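Local coordinates for ethanolamine utilization protein EutL (Clostridium perfringens E str. JGS1987, PDB 4TME) that forms part of the shell of the ethanolamine-utilization bacterial microcompartment as a trimer and binds ethanolamine, which probably controls the opening of its pore, at residues N9-I15 against L36-D42; V46-L51 against T102-I106; D52-K56 against R130-S136; A65-Y69 against A80-I84; V170-F176 against G186-T190. All blocks are in the same frame, centred on the assembly; numbering follows the deposited sequence.

Contact 1 (N9-I15 against L36-D42); sequences NVLSVKI and LGLITAD
A classic beta bulge interrupts the antiparallel pairing of strands 10-16 and 35-41, on the side of the four-stranded sheet of the first BMC domain where strand 10-16 is outermost within this chain. L11 and S12 both face T40, whose carbonyl oxygen takes a bond from L11 N (2.9 Å) and a weak one from S12 N. The extra residue turns L11 out of the alternation, and its CB comes to lie against T40 OG1, a hydroxyl bonded to L79 O. Beyond the bulge regular pairing resumes: T40 N bonds S12 O, and K14 and L38 form a hydrogen-bonded pair whose L38 N meets K14 O at 2.8 Å. V10, V13 and I39 share one face, where I39 CG1 touches both V10 CG1 (4.0 Å) and V13 CG2 (4.1 Å); helix 92-106 packs on this side. S12 and K14 point to the other face, where K14 NZ bonds N213 O of a second subunit.

At the N9 end of the pair D42 holds N9 twice. Its CG stands between its own backbone N and carbonyl carbon (chi1 68°), which brings OD1 to N9 N (2.8 Å), above the carboxylate plane, while OD2 takes N9 ND2 (2.9 Å) on its syn side, almost within the amide plane. D42 N returns a bond to N9 O, completing the end of a bulged antiparallel strand pair in a BMC-fold sheet.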
# COMPACT_ATOMS: atom_id res chain seq x y z
N ASN C 9 -21.37 3.64 2.29
CA ASN C 9 -21.73 5.00 1.87
C ASN C 9 -21.04 5.41 0.59
O ASN C 9 -19.83 5.27 0.47
CB ASN C 9 -21.38 6.03 2.95
CG ASN C 9 -22.06 5.74 4.27
OD1 ASN C 9 -23.24 6.02 4.44
ND2 ASN C 9 -21.32 5.18 5.21
N VAL C 10 -21.82 5.93 -0.35
CA VAL C 10 -21.25 6.50 -1.55
C VAL C 10 -20.77 7.91 -1.20
O VAL C 10 -21.46 8.63 -0.48
CB VAL C 10 -22.28 6.52 -2.69
CG1 VAL C 10 -21.75 7.25 -3.92
CG2 VAL C 10 -22.63 5.05 -3.06
N LEU C 11 -19.60 8.30 -1.71
CA LEU C 11 -19.03 9.61 -1.40
C LEU C 11 -19.08 10.59 -2.58
O LEU C 11 -19.25 11.79 -2.39
CB LEU C 11 -17.57 9.48 -0.93
CG LEU C 11 -17.38 8.62 0.31
CD1 LEU C 11 -15.90 8.38 0.61
CD2 LEU C 11 -18.07 9.22 1.51
N SER C 12 -18.91 10.08 -3.79
CA SER C 12 -18.90 10.94 -4.96
C SER C 12 -19.30 10.16 -6.20
O SER C 12 -19.08 8.95 -6.29
CB SER C 12 -17.52 11.59 -5.14
OG SER C 12 -17.50 12.50 -6.22
N VAL C 13 -19.94 10.87 -7.12
CA VAL C 13 -20.37 10.30 -8.39
C VAL C 13 -20.29 11.38 -9.45
O VAL C 13 -20.77 12.50 -9.23
CB VAL C 13 -21.82 9.78 -8.36
CG1 VAL C 13 -22.16 9.06 -9.66
CG2 VAL C 13 -22.04 8.86 -7.20
N LYS C 14 -19.73 11.05 -10.60
CA LYS C 14 -19.64 12.02 -11.70
C LYS C 14 -19.66 11.33 -13.06
O LYS C 14 -19.35 10.13 -13.16
CB LYS C 14 -18.35 12.88 -11.60
CG LYS C 14 -18.30 13.86 -10.46
CD LYS C 14 -19.26 15.06 -10.78
CE LYS C 14 -19.69 15.71 -9.53
NZ LYS C 14 -20.47 16.94 -9.86
N ILE C 15 -20.03 12.08 -14.09
CA ILE C 15 -19.99 11.58 -15.46
C ILE C 15 -19.00 12.41 -16.27
O ILE C 15 -18.92 13.63 -16.11
CB ILE C 15 -21.38 11.59 -16.13
CG1 ILE C 15 -22.23 10.47 -15.53
CG2 ILE C 15 -21.27 11.42 -17.67
CD1 ILE C 15 -23.66 10.40 -16.05
N LEU C 36 -17.81 8.00 -19.52
CA LEU C 36 -17.42 7.33 -18.27
C LEU C 36 -18.30 7.76 -17.10
O LEU C 36 -18.68 8.91 -17.00
CB LEU C 36 -15.96 7.64 -17.91
CG LEU C 36 -14.90 7.34 -18.97
CD1 LEU C 36 -13.53 7.79 -18.42
CD2 LEU C 36 -14.89 5.88 -19.35
N GLY C 37 -18.59 6.82 -16.21
CA GLY C 37 -19.23 7.12 -14.95
C GLY C 37 -18.24 6.77 -13.85
O GLY C 37 -17.68 5.68 -13.85
N LEU C 38 -18.01 7.73 -12.95
CA LEU C 38 -17.03 7.64 -11.88
C LEU C 38 -17.74 7.54 -10.53
O LEU C 38 -18.68 8.31 -10.26
CB LEU C 38 -16.14 8.90 -11.87
CG LEU C 38 -15.48 9.41 -13.16
CD1 LEU C 38 -14.82 10.77 -12.92
CD2 LEU C 38 -14.45 8.42 -13.67
N ILE C 39 -17.27 6.65 -9.65
CA ILE C 39 -17.85 6.55 -8.32
C ILE C 39 -16.79 6.23 -7.28
O ILE C 39 -15.86 5.46 -7.53
CB ILE C 39 -18.97 5.47 -8.28
CG1 ILE C 39 -19.73 5.51 -6.96
CG2 ILE C 39 -18.43 4.09 -8.59
CD1 ILE C 39 -21.03 4.68 -7.00
N THR C 40 -16.92 6.85 -6.11
CA THR C 40 -16.15 6.46 -4.92
C THR C 40 -17.08 6.22 -3.76
O THR C 40 -18.19 6.76 -3.69
CB THR C 40 -15.10 7.51 -4.50
OG1 THR C 40 -15.75 8.69 -4.03
CG2 THR C 40 -14.18 7.86 -5.65
N ALA C 41 -16.62 5.39 -2.83
CA ALA C 41 -17.43 4.97 -1.70
C ALA C 41 -16.51 4.54 -0.55
O ALA C 41 -15.31 4.37 -0.76
CB ALA C 41 -18.34 3.83 -2.11
N ASP C 42 -17.07 4.34 0.64
CA ASP C 42 -16.24 3.94 1.78
C ASP C 42 -16.18 2.42 2.00
O ASP C 42 -15.69 1.97 3.04
CB ASP C 42 -16.71 4.63 3.05
CG ASP C 42 -18.09 4.17 3.51
OD1 ASP C 42 -18.65 3.23 2.92
OD2 ASP C 42 -18.58 4.77 4.49

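Contact 2 (V46-L51 against T102-I106); sequences VTYTAL and TLDFI
The methyl group of A50 is the point where helices 44-57 and 92-106 press together, their short segments crossing at 134° with axes 8.5 Å apart. A small residue here allows the close approach: A50 CB meets I106 CG1 at 3.5 Å, T102 O at 3.6 Å and T102 CG2 at 3.7 Å. F105, just before I106, completes the group. With its CG anti to the backbone N (chi1 -171°), the ring reaches across to the first helix, bringing CD2 within 3.5 Å of A50 CA, while CE2 touches T49 CG2 (3.6 Å); both approaches to the ring are oblique.

Away from A50 the fit is looser. V46 CG1 lies 4.2 Å from I106 CG1, and L51 CD2 only comes to 4.1 Å from T102 OG1, a hydroxyl bonded back to G98 O of its own helix. On the outer side of helix 92-106, D104 is exposed and reaches nothing on the partner helix. No hydrogen bond joins the two segments, so their contact is one of shape and apolar surface. Residues of both helices also rest on strands 35-41 and 83-89, the helix pair on an antiparallel sheet that characterises the alpha/beta BMC domain.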
# COMPACT_ATOMS: atom_id res chain seq x y z
N VAL C 46 -18.45 -3.99 -1.45
CA VAL C 46 -19.86 -3.65 -1.76
C VAL C 46 -19.92 -2.90 -3.08
O VAL C 46 -20.78 -3.18 -3.92
CB VAL C 46 -20.53 -2.83 -0.64
CG1 VAL C 46 -21.88 -2.20 -1.12
CG2 VAL C 46 -20.77 -3.74 0.57
N THR C 47 -18.99 -1.98 -3.28
CA THR C 47 -18.99 -1.22 -4.53
C THR C 47 -18.69 -2.10 -5.73
O THR C 47 -19.32 -1.96 -6.77
CB THR C 47 -18.01 -0.05 -4.44
OG1 THR C 47 -18.45 0.81 -3.39
CG2 THR C 47 -17.97 0.77 -5.74
N TYR C 48 -17.76 -3.03 -5.60
CA TYR C 48 -17.46 -3.94 -6.71
C TYR C 48 -18.69 -4.79 -7.07
O TYR C 48 -18.97 -5.07 -8.26
CB TYR C 48 -16.28 -4.86 -6.35
CG TYR C 48 -14.97 -4.11 -6.16
CD1 TYR C 48 -14.64 -3.02 -6.97
CD2 TYR C 48 -14.11 -4.45 -5.14
CE1 TYR C 48 -13.44 -2.32 -6.78
CE2 TYR C 48 -12.91 -3.77 -4.94
CZ TYR C 48 -12.58 -2.71 -5.78
OH TYR C 48 -11.39 -2.02 -5.62
N THR C 49 -19.43 -5.22 -6.05
CA THR C 49 -20.64 -6.00 -6.27
C THR C 49 -21.70 -5.13 -6.96
O THR C 49 -22.44 -5.60 -7.84
CB THR C 49 -21.20 -6.57 -4.93
OG1 THR C 49 -20.16 -7.29 -4.26
CG2 THR C 49 -22.37 -7.52 -5.16
N ALA C 50 -21.78 -3.87 -6.53
CA ALA C 50 -22.72 -2.91 -7.12
C ALA C 50 -22.41 -2.60 -8.59
O ALA C 50 -23.33 -2.47 -9.41
CB ALA C 50 -22.75 -1.65 -6.31
N LEU C 51 -21.13 -2.45 -8.91
CA LEU C 51 -20.70 -2.21 -10.28
C LEU C 51 -21.04 -3.40 -11.17
O LEU C 51 -21.44 -3.25 -12.33
CB LEU C 51 -19.19 -1.94 -10.33
CG LEU C 51 -18.77 -0.60 -9.72
CD1 LEU C 51 -17.26 -0.58 -9.45
CD2 LEU C 51 -19.19 0.55 -10.64
N THR C 102 -25.95 1.28 -9.70
CA THR C 102 -24.85 1.10 -8.75
C THR C 102 -25.23 1.70 -7.40
O THR C 102 -25.12 1.07 -6.35
CB THR C 102 -23.55 1.77 -9.24
OG1 THR C 102 -23.19 1.26 -10.54
CG2 THR C 102 -22.39 1.48 -8.29
N LEU C 103 -25.69 2.94 -7.43
CA LEU C 103 -26.07 3.63 -6.22
C LEU C 103 -27.18 2.90 -5.51
O LEU C 103 -27.16 2.73 -4.29
CB LEU C 103 -26.54 5.05 -6.56
CG LEU C 103 -25.45 6.00 -7.02
CD1 LEU C 103 -26.06 7.22 -7.73
CD2 LEU C 103 -24.67 6.43 -5.84
N ASP C 104 -28.19 2.48 -6.26
CA ASP C 104 -29.31 1.80 -5.64
C ASP C 104 -28.86 0.50 -4.97
O ASP C 104 -29.36 0.14 -3.90
CB ASP C 104 -30.41 1.53 -6.64
CG ASP C 104 -31.16 2.79 -7.04
OD1 ASP C 104 -30.92 3.89 -6.46
OD2 ASP C 104 -31.97 2.68 -7.96
N PHE C 105 -27.91 -0.21 -5.59
CA PHE C 105 -27.44 -1.45 -5.00
C PHE C 105 -26.67 -1.19 -3.71
O PHE C 105 -26.84 -1.91 -2.72
CB PHE C 105 -26.56 -2.25 -5.96
CG PHE C 105 -26.25 -3.64 -5.45
CD1 PHE C 105 -27.14 -4.68 -5.67
CD2 PHE C 105 -25.11 -3.87 -4.71
CE1 PHE C 105 -26.87 -5.95 -5.18
CE2 PHE C 105 -24.85 -5.14 -4.20
CZ PHE C 105 -25.73 -6.17 -4.45
N ILE C 106 -25.84 -0.16 -3.70
CA ILE C 106 -25.02 0.12 -2.53
C ILE C 106 -25.93 0.42 -1.35
O ILE C 106 -25.61 0.07 -0.22
CB ILE C 106 -24.06 1.28 -2.80
CG1 ILE C 106 -23.01 0.83 -3.83
CG2 ILE C 106 -23.37 1.74 -1.53
CD1 ILE C 106 -22.09 1.92 -4.29

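Contact 3 (D52-K56 against R130-S136); sequences DEATK and RTGSYLS
Both carboxylate oxygens of D52 are gripped by backbone N-H groups at the start of helix 133-139, an example of an acidic side chain from one helix closing the N-terminal end of another. OD2 receives G132 N at 2.8 Å on its syn side, with a nearly straight bond (174°). OD1 receives L135 N at 2.8 Å, from well above the carboxylate plane, and a weak bond from Y134 N. The torsion chi1 of -174° sets CG anti to the backbone N and carries the carboxylate into this first turn, where the side chain fits as a knob among S133, Y134, L135 and S136. The helix end would probably stabilise its negative charge.

G132 occupies the N-cap position, and its CA lies 3.5 Å from T55 OG1 and 3.6 Å from K56 CG, so the glycine backbone packs directly on the helix. T55 OG1 in turn accepts S133 N (2.9 Å) and donates to D52 O (2.7 Å), on a lone pair in the carbonyl plane.

On the solvent-facing side the K56 chain bends at chi3 to reach the backbone of R130. There K56 NZ bonds R130 O, at 2.7 Å and in the carbonyl plane; a water accepting from both K56 NZ and R130 N adds a second link, and E53 OE1 lies 3.2 Å from K56 NZ in a salt bridge.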
# COMPACT_ATOMS: atom_id res chain seq x y z
N ASP C 52 -20.89 -4.61 -10.65
CA ASP C 52 -21.33 -5.79 -11.38
C ASP C 52 -22.84 -5.75 -11.63
O ASP C 52 -23.31 -6.05 -12.73
CB ASP C 52 -20.93 -7.06 -10.62
CG ASP C 52 -21.24 -8.31 -11.41
OD1 ASP C 52 -20.64 -8.46 -12.49
OD2 ASP C 52 -22.04 -9.15 -10.95
N GLU C 53 -23.60 -5.34 -10.63
CA GLU C 53 -25.04 -5.20 -10.80
C GLU C 53 -25.33 -4.17 -11.90
O GLU C 53 -26.25 -4.39 -12.71
CB GLU C 53 -25.68 -4.80 -9.47
CG GLU C 53 -27.18 -4.78 -9.47
CD GLU C 53 -27.81 -6.18 -9.57
OE1 GLU C 53 -27.30 -7.20 -9.01
OE2 GLU C 53 -28.83 -6.25 -10.23
N ALA C 54 -24.55 -3.09 -11.97
CA ALA C 54 -24.74 -2.07 -13.02
C ALA C 54 -24.59 -2.67 -14.42
O ALA C 54 -25.30 -2.27 -15.34
CB ALA C 54 -23.77 -0.92 -12.84
N THR C 55 -23.67 -3.63 -14.60
CA THR C 55 -23.50 -4.23 -15.94
C THR C 55 -24.70 -5.09 -16.36
O THR C 55 -24.82 -5.45 -17.54
CB THR C 55 -22.19 -5.09 -16.03
OG1 THR C 55 -22.33 -6.30 -15.27
CG2 THR C 55 -20.95 -4.30 -15.59
N LYS C 56 -25.60 -5.42 -15.43
CA LYS C 56 -26.82 -6.15 -15.75
C LYS C 56 -27.96 -5.18 -16.12
O LYS C 56 -28.93 -5.54 -16.80
CB LYS C 56 -27.23 -7.04 -14.58
CG LYS C 56 -26.24 -8.14 -14.27
CD LYS C 56 -26.80 -9.18 -13.30
CE LYS C 56 -26.71 -8.73 -11.86
NZ LYS C 56 -27.42 -9.70 -10.93
N ARG C 130 -26.56 -14.14 -9.40
CA ARG C 130 -26.51 -14.01 -10.85
C ARG C 130 -25.46 -12.97 -11.28
O ARG C 130 -25.75 -11.76 -11.31
CB ARG C 130 -27.90 -13.64 -11.36
CG ARG C 130 -28.06 -13.69 -12.86
CD ARG C 130 -29.51 -13.37 -13.24
NE ARG C 130 -29.76 -13.64 -14.65
CZ ARG C 130 -30.93 -13.48 -15.25
NH1 ARG C 130 -31.99 -13.05 -14.57
NH2 ARG C 130 -31.05 -13.76 -16.54
N THR C 131 -24.26 -13.43 -11.62
CA THR C 131 -23.18 -12.49 -11.94
C THR C 131 -23.48 -11.70 -13.23
O THR C 131 -24.11 -12.22 -14.14
CB THR C 131 -21.82 -13.17 -12.13
OG1 THR C 131 -21.94 -14.26 -13.05
CG2 THR C 131 -21.25 -13.68 -10.79
N GLY C 132 -23.02 -10.45 -13.26
CA GLY C 132 -22.97 -9.66 -14.47
C GLY C 132 -21.64 -9.87 -15.17
O GLY C 132 -20.95 -10.87 -14.89
N SER C 133 -21.27 -8.94 -16.03
CA SER C 133 -20.12 -9.13 -16.89
C SER C 133 -18.82 -8.90 -16.12
O SER C 133 -17.77 -9.44 -16.49
CB SER C 133 -20.18 -8.19 -18.11
OG SER C 133 -20.02 -6.84 -17.73
N TYR C 134 -18.87 -8.12 -15.05
CA TYR C 134 -17.66 -7.74 -14.35
C TYR C 134 -17.12 -8.87 -13.47
O TYR C 134 -15.97 -9.31 -13.61
CB TYR C 134 -17.93 -6.49 -13.49
CG TYR C 134 -16.78 -6.13 -12.59
CD1 TYR C 134 -15.47 -6.07 -13.07
CD2 TYR C 134 -16.99 -5.86 -11.25
CE1 TYR C 134 -14.42 -5.77 -12.24
CE2 TYR C 134 -15.94 -5.55 -10.42
CZ TYR C 134 -14.67 -5.50 -10.92
OH TYR C 134 -13.63 -5.19 -10.07
N LEU C 135 -17.95 -9.33 -12.54
CA LEU C 135 -17.50 -10.38 -11.61
C LEU C 135 -17.37 -11.73 -12.31
O LEU C 135 -16.53 -12.55 -11.90
CB LEU C 135 -18.43 -10.51 -10.41
CG LEU C 135 -18.29 -9.38 -9.38
CD1 LEU C 135 -19.32 -9.61 -8.29
CD2 LEU C 135 -16.87 -9.29 -8.78
N SER C 136 -18.16 -11.99 -13.35
CA SER C 136 -17.99 -13.25 -14.09
C SER C 136 -16.62 -13.24 -14.80
O SER C 136 -15.92 -14.25 -14.79
CB SER C 136 -19.13 -13.48 -15.08
OG SER C 136 -19.16 -12.48 -16.08
O HOH W 1 -26.96 -11.32 -8.39

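Contact 4 (A65-Y69 against A80-I84); sequences ARSMY and AGEVI. With ETA (ethanolamine), chain K.
E82 joins ethanolamine directly to the end of a strand pair, its backbone meeting M68 while its carboxylate holds the ligand. A single oxygen, OE2, accepts both ends of the molecule: the ligand hydroxyl O at 2.6 Å and its amino N at 3.0 Å, so that the small chain curls round one atom. D44 OD1 and T182 OG1 also bond the ligand. The carboxylate itself is positioned by backbone donors, D44 N on OE2 and A72 N on OE1. Its CG lies between the backbone N and the carbonyl carbon (chi1 66°), and the chain then runs extended, away from the paired strand.

In the next shell, E82 O accepts M68 N at 3.0 Å, the last bond of the pair at this end. M68 folds back over the neighbouring backbone through bends at chi2 and chi3: CG rests 3.5 Å from E82 CA, and CE reaches I84 CG2 at 3.8 Å. Regular pairing follows. R66 and I84 exchange two bonds, R66 N to I84 O (3.0 Å) and I84 N to R66 O (2.9 Å), and V83 CG2 touches R66 O. The folded side chain of R66 ends in a salt bridge to E181. An antiparallel strand pair thus opens at its end into one of the ethanolamine pockets of the BMC shell protein.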
# COMPACT_ATOMS: atom_id res chain seq x y z
N ALA C 65 -11.37 -0.42 -11.50
CA ALA C 65 -11.88 -0.77 -10.19
C ALA C 65 -10.73 -1.04 -9.24
O ALA C 65 -10.09 -2.10 -9.34
CB ALA C 65 -12.79 -2.02 -10.28
N ARG C 66 -10.44 -0.09 -8.36
CA ARG C 66 -9.29 -0.21 -7.46
C ARG C 66 -9.61 0.27 -6.05
O ARG C 66 -10.37 1.23 -5.87
CB ARG C 66 -8.09 0.59 -7.97
CG ARG C 66 -7.46 0.14 -9.29
CD ARG C 66 -6.71 -1.18 -9.16
NE ARG C 66 -5.74 -1.19 -8.04
CZ ARG C 66 -4.56 -0.58 -8.03
NH1 ARG C 66 -4.13 0.10 -9.09
NH2 ARG C 66 -3.77 -0.66 -6.96
N SER C 67 -8.99 -0.40 -5.08
CA SER C 67 -9.10 -0.07 -3.67
C SER C 67 -7.97 0.84 -3.18
O SER C 67 -6.87 0.80 -3.74
CB SER C 67 -9.10 -1.37 -2.84
OG SER C 67 -10.19 -2.20 -3.25
N MET C 68 -8.23 1.59 -2.12
CA MET C 68 -7.26 2.54 -1.57
C MET C 68 -6.41 1.92 -0.45
O MET C 68 -6.92 1.16 0.40
CB MET C 68 -7.96 3.78 -1.01
CG MET C 68 -8.84 4.50 -2.00
SD MET C 68 -7.90 5.24 -3.35
CE MET C 68 -8.59 4.45 -4.75
N TYR C 69 -5.14 2.31 -0.39
CA TYR C 69 -4.25 1.75 0.64
C TYR C 69 -4.70 2.11 2.05
O TYR C 69 -4.94 3.28 2.36
CB TYR C 69 -2.79 2.22 0.41
CG TYR C 69 -2.21 1.70 -0.87
CD1 TYR C 69 -1.83 0.36 -0.98
CD2 TYR C 69 -2.03 2.54 -1.96
CE1 TYR C 69 -1.29 -0.12 -2.15
CE2 TYR C 69 -1.48 2.05 -3.15
CZ TYR C 69 -1.13 0.71 -3.23
OH TYR C 69 -0.60 0.22 -4.40
N ALA C 80 -12.07 10.33 -1.16
CA ALA C 80 -11.29 9.18 -1.59
C ALA C 80 -11.87 7.84 -1.14
O ALA C 80 -11.79 6.85 -1.88
CB ALA C 80 -9.84 9.30 -1.08
N GLY C 81 -12.45 7.80 0.06
CA GLY C 81 -13.01 6.56 0.58
C GLY C 81 -11.99 5.44 0.53
O GLY C 81 -10.82 5.64 0.88
N GLU C 82 -12.42 4.26 0.09
CA GLU C 82 -11.49 3.19 -0.17
C GLU C 82 -11.70 2.49 -1.50
O GLU C 82 -11.19 1.39 -1.72
CB GLU C 82 -11.53 2.16 0.96
CG GLU C 82 -12.83 1.42 1.09
CD GLU C 82 -12.83 0.39 2.23
OE1 GLU C 82 -12.18 0.63 3.28
OE2 GLU C 82 -13.51 -0.67 2.07
N VAL C 83 -12.40 3.13 -2.43
CA VAL C 83 -12.57 2.54 -3.75
C VAL C 83 -12.88 3.60 -4.80
O VAL C 83 -13.57 4.58 -4.51
CB VAL C 83 -13.71 1.48 -3.74
CG1 VAL C 83 -15.07 2.10 -3.39
CG2 VAL C 83 -13.80 0.71 -5.04
N ILE C 84 -12.35 3.39 -6.00
CA ILE C 84 -12.78 4.13 -7.18
C ILE C 84 -13.22 3.12 -8.23
O ILE C 84 -12.54 2.11 -8.50
CB ILE C 84 -11.69 5.07 -7.75
CG1 ILE C 84 -12.29 5.84 -8.96
CG2 ILE C 84 -10.39 4.29 -8.07
CD1 ILE C 84 -11.56 7.04 -9.37
CA ETA K . -13.16 -4.19 3.22
N ETA K . -12.17 -3.27 2.68
C ETA K . -14.11 -3.46 4.15
O ETA K . -14.74 -2.36 3.55

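Contact 5 (V170-F176 against G186-T190); sequences VEMCEFF and GALLT. With ETA (ethanolamine), chain J.
With its CG anti to the carbonyl carbon and beside the backbone N (chi1 -48°), F176 turns its ring across the strand toward L188, and CZ meets L188 CG at 3.6 Å. CD2 of the ring comes to 3.3 Å from A187 N, obliquely. One face of the ring receives ethanolamine, whose CA lies 3.6 Å from F176 CG and is offset toward the ring's rim; D45 and T180 bond the ligand's polar atoms. F176 N bonds G186 O (2.8 Å) and G186 N bonds F176 O. The backbone angles of G186 by themselves call for glycine.

Farther along this hairpin, C173 and E174 both face L188 in a classic beta bulge. L188 O takes C173 N at 3.0 Å and, weakly, E174 N. The bulge swings C173 toward the partner strand, where SG meets T190 CG2 at 3.4 Å. The hydrogen-bonded pair of E171 and T190 follows. M172, its CG anti to the backbone N (chi1 169°) and its chain then bent, curls its CE to A187 CB (3.8 Å).

Within this chain strand 171-176 is the outermost of its sheet, and strand 185-191 separates it from strand 146-152. Helix 154-167 covers the face bearing F175, A187 and L189, while helix 133-139 touches C173, E174 and L188 from the other.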
# COMPACT_ATOMS: atom_id res chain seq x y z
N VAL C 170 -18.02 -26.15 -3.96
CA VAL C 170 -17.60 -24.93 -4.66
C VAL C 170 -16.16 -25.01 -5.16
O VAL C 170 -15.34 -25.79 -4.65
CB VAL C 170 -17.74 -23.70 -3.74
CG1 VAL C 170 -19.22 -23.44 -3.44
CG2 VAL C 170 -16.93 -23.87 -2.47
N GLU C 171 -15.87 -24.21 -6.19
CA GLU C 171 -14.57 -24.12 -6.82
C GLU C 171 -13.96 -22.76 -6.58
O GLU C 171 -14.65 -21.74 -6.59
CB GLU C 171 -14.65 -24.35 -8.33
CG GLU C 171 -15.31 -25.65 -8.75
CD GLU C 171 -15.37 -25.78 -10.26
OE1 GLU C 171 -16.34 -25.26 -10.87
OE2 GLU C 171 -14.44 -26.38 -10.84
N MET C 172 -12.65 -22.74 -6.40
CA MET C 172 -11.87 -21.53 -6.28
C MET C 172 -11.78 -20.85 -7.64
O MET C 172 -11.41 -21.49 -8.63
CB MET C 172 -10.49 -21.88 -5.72
CG MET C 172 -9.46 -20.78 -5.76
SD MET C 172 -9.95 -19.38 -4.79
CE MET C 172 -9.50 -19.81 -3.10
N CYS C 173 -12.17 -19.57 -7.72
CA CYS C 173 -12.04 -18.80 -8.95
C CYS C 173 -10.96 -17.73 -8.88
O CYS C 173 -10.13 -17.61 -9.79
CB CYS C 173 -13.37 -18.13 -9.29
SG CYS C 173 -14.62 -19.34 -9.58
N GLU C 174 -10.97 -16.95 -7.81
CA GLU C 174 -10.02 -15.87 -7.62
C GLU C 174 -9.69 -15.75 -6.14
O GLU C 174 -10.59 -15.76 -5.30
CB GLU C 174 -10.59 -14.54 -8.14
CG GLU C 174 -9.64 -13.37 -8.05
CD GLU C 174 -8.71 -13.27 -9.25
OE1 GLU C 174 -8.68 -12.18 -9.87
OE2 GLU C 174 -8.02 -14.26 -9.57
N PHE C 175 -8.39 -15.67 -5.84
CA PHE C 175 -7.90 -15.58 -4.47
C PHE C 175 -7.42 -14.16 -4.23
O PHE C 175 -6.61 -13.66 -5.01
CB PHE C 175 -6.75 -16.59 -4.29
CG PHE C 175 -6.07 -16.56 -2.95
CD1 PHE C 175 -6.80 -16.71 -1.78
CD2 PHE C 175 -4.68 -16.44 -2.85
CE1 PHE C 175 -6.17 -16.71 -0.54
CE2 PHE C 175 -4.04 -16.45 -1.62
CZ PHE C 175 -4.78 -16.59 -0.46
N PHE C 176 -7.92 -13.50 -3.20
CA PHE C 176 -7.46 -12.17 -2.84
C PHE C 176 -6.40 -12.35 -1.77
O PHE C 176 -6.73 -12.52 -0.59
CB PHE C 176 -8.59 -11.29 -2.30
CG PHE C 176 -9.85 -11.30 -3.13
CD1 PHE C 176 -9.80 -11.08 -4.48
CD2 PHE C 176 -11.07 -11.49 -2.51
CE1 PHE C 176 -10.99 -11.06 -5.24
CE2 PHE C 176 -12.26 -11.49 -3.25
CZ PHE C 176 -12.20 -11.28 -4.60
N GLY C 186 -9.46 -12.80 0.93
CA GLY C 186 -10.64 -13.63 0.73
C GLY C 186 -10.63 -14.25 -0.65
O GLY C 186 -9.55 -14.52 -1.19
N ALA C 187 -11.81 -14.47 -1.23
CA ALA C 187 -11.87 -15.15 -2.51
C ALA C 187 -13.25 -15.03 -3.14
O ALA C 187 -14.23 -14.71 -2.46
CB ALA C 187 -11.53 -16.64 -2.36
N LEU C 188 -13.28 -15.32 -4.43
CA LEU C 188 -14.51 -15.60 -5.15
C LEU C 188 -14.58 -17.09 -5.41
O LEU C 188 -13.66 -17.67 -6.02
CB LEU C 188 -14.56 -14.87 -6.50
CG LEU C 188 -14.41 -13.35 -6.49
CD1 LEU C 188 -14.38 -12.78 -7.91
CD2 LEU C 188 -15.51 -12.70 -5.66
N LEU C 189 -15.65 -17.73 -4.94
CA LEU C 189 -15.86 -19.16 -5.17
C LEU C 189 -17.10 -19.33 -6.03
O LEU C 189 -18.01 -18.52 -5.94
CB LEU C 189 -16.05 -19.94 -3.87
CG LEU C 189 -15.05 -19.63 -2.74
CD1 LEU C 189 -15.37 -20.47 -1.51
CD2 LEU C 189 -13.62 -19.89 -3.21
N THR C 190 -17.16 -20.38 -6.84
CA THR C 190 -18.37 -20.61 -7.65
C THR C 190 -18.93 -22.01 -7.47
O THR C 190 -18.24 -22.93 -7.04
CB THR C 190 -18.11 -20.34 -9.15
OG1 THR C 190 -19.37 -20.29 -9.85
CG2 THR C 190 -17.24 -21.43 -9.79
CA ETA J . -10.66 -7.91 -2.40
N ETA J . -11.29 -6.64 -2.62
C ETA J . -10.68 -8.19 -0.91
O ETA J . -9.82 -7.29 -0.23

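Contacts 1, 2 and 4 show how one BMC domain is assembled: contacts 1 and 4 lie in the same four-stranded sheet, linked by a probable hydrogen bond from E82 N to A41 O (3.0 Å), and contact 2 lays its helices over it, with A41 CB 3.3 Å from T47 OG1. A hydrogen bond between Y48 OH and S67 OG (2.7 Å) joins contact 2 to contact 4. Contact 3 continues helix 44-57 toward the second half of the chain, its centre about 10 Å from that of contact 2. Contact 5 belongs to the other sheet, about 21 Å from contact 4 between centres. E82 and F176 belong to different ethanolamine pockets, and D44 and D45 line both.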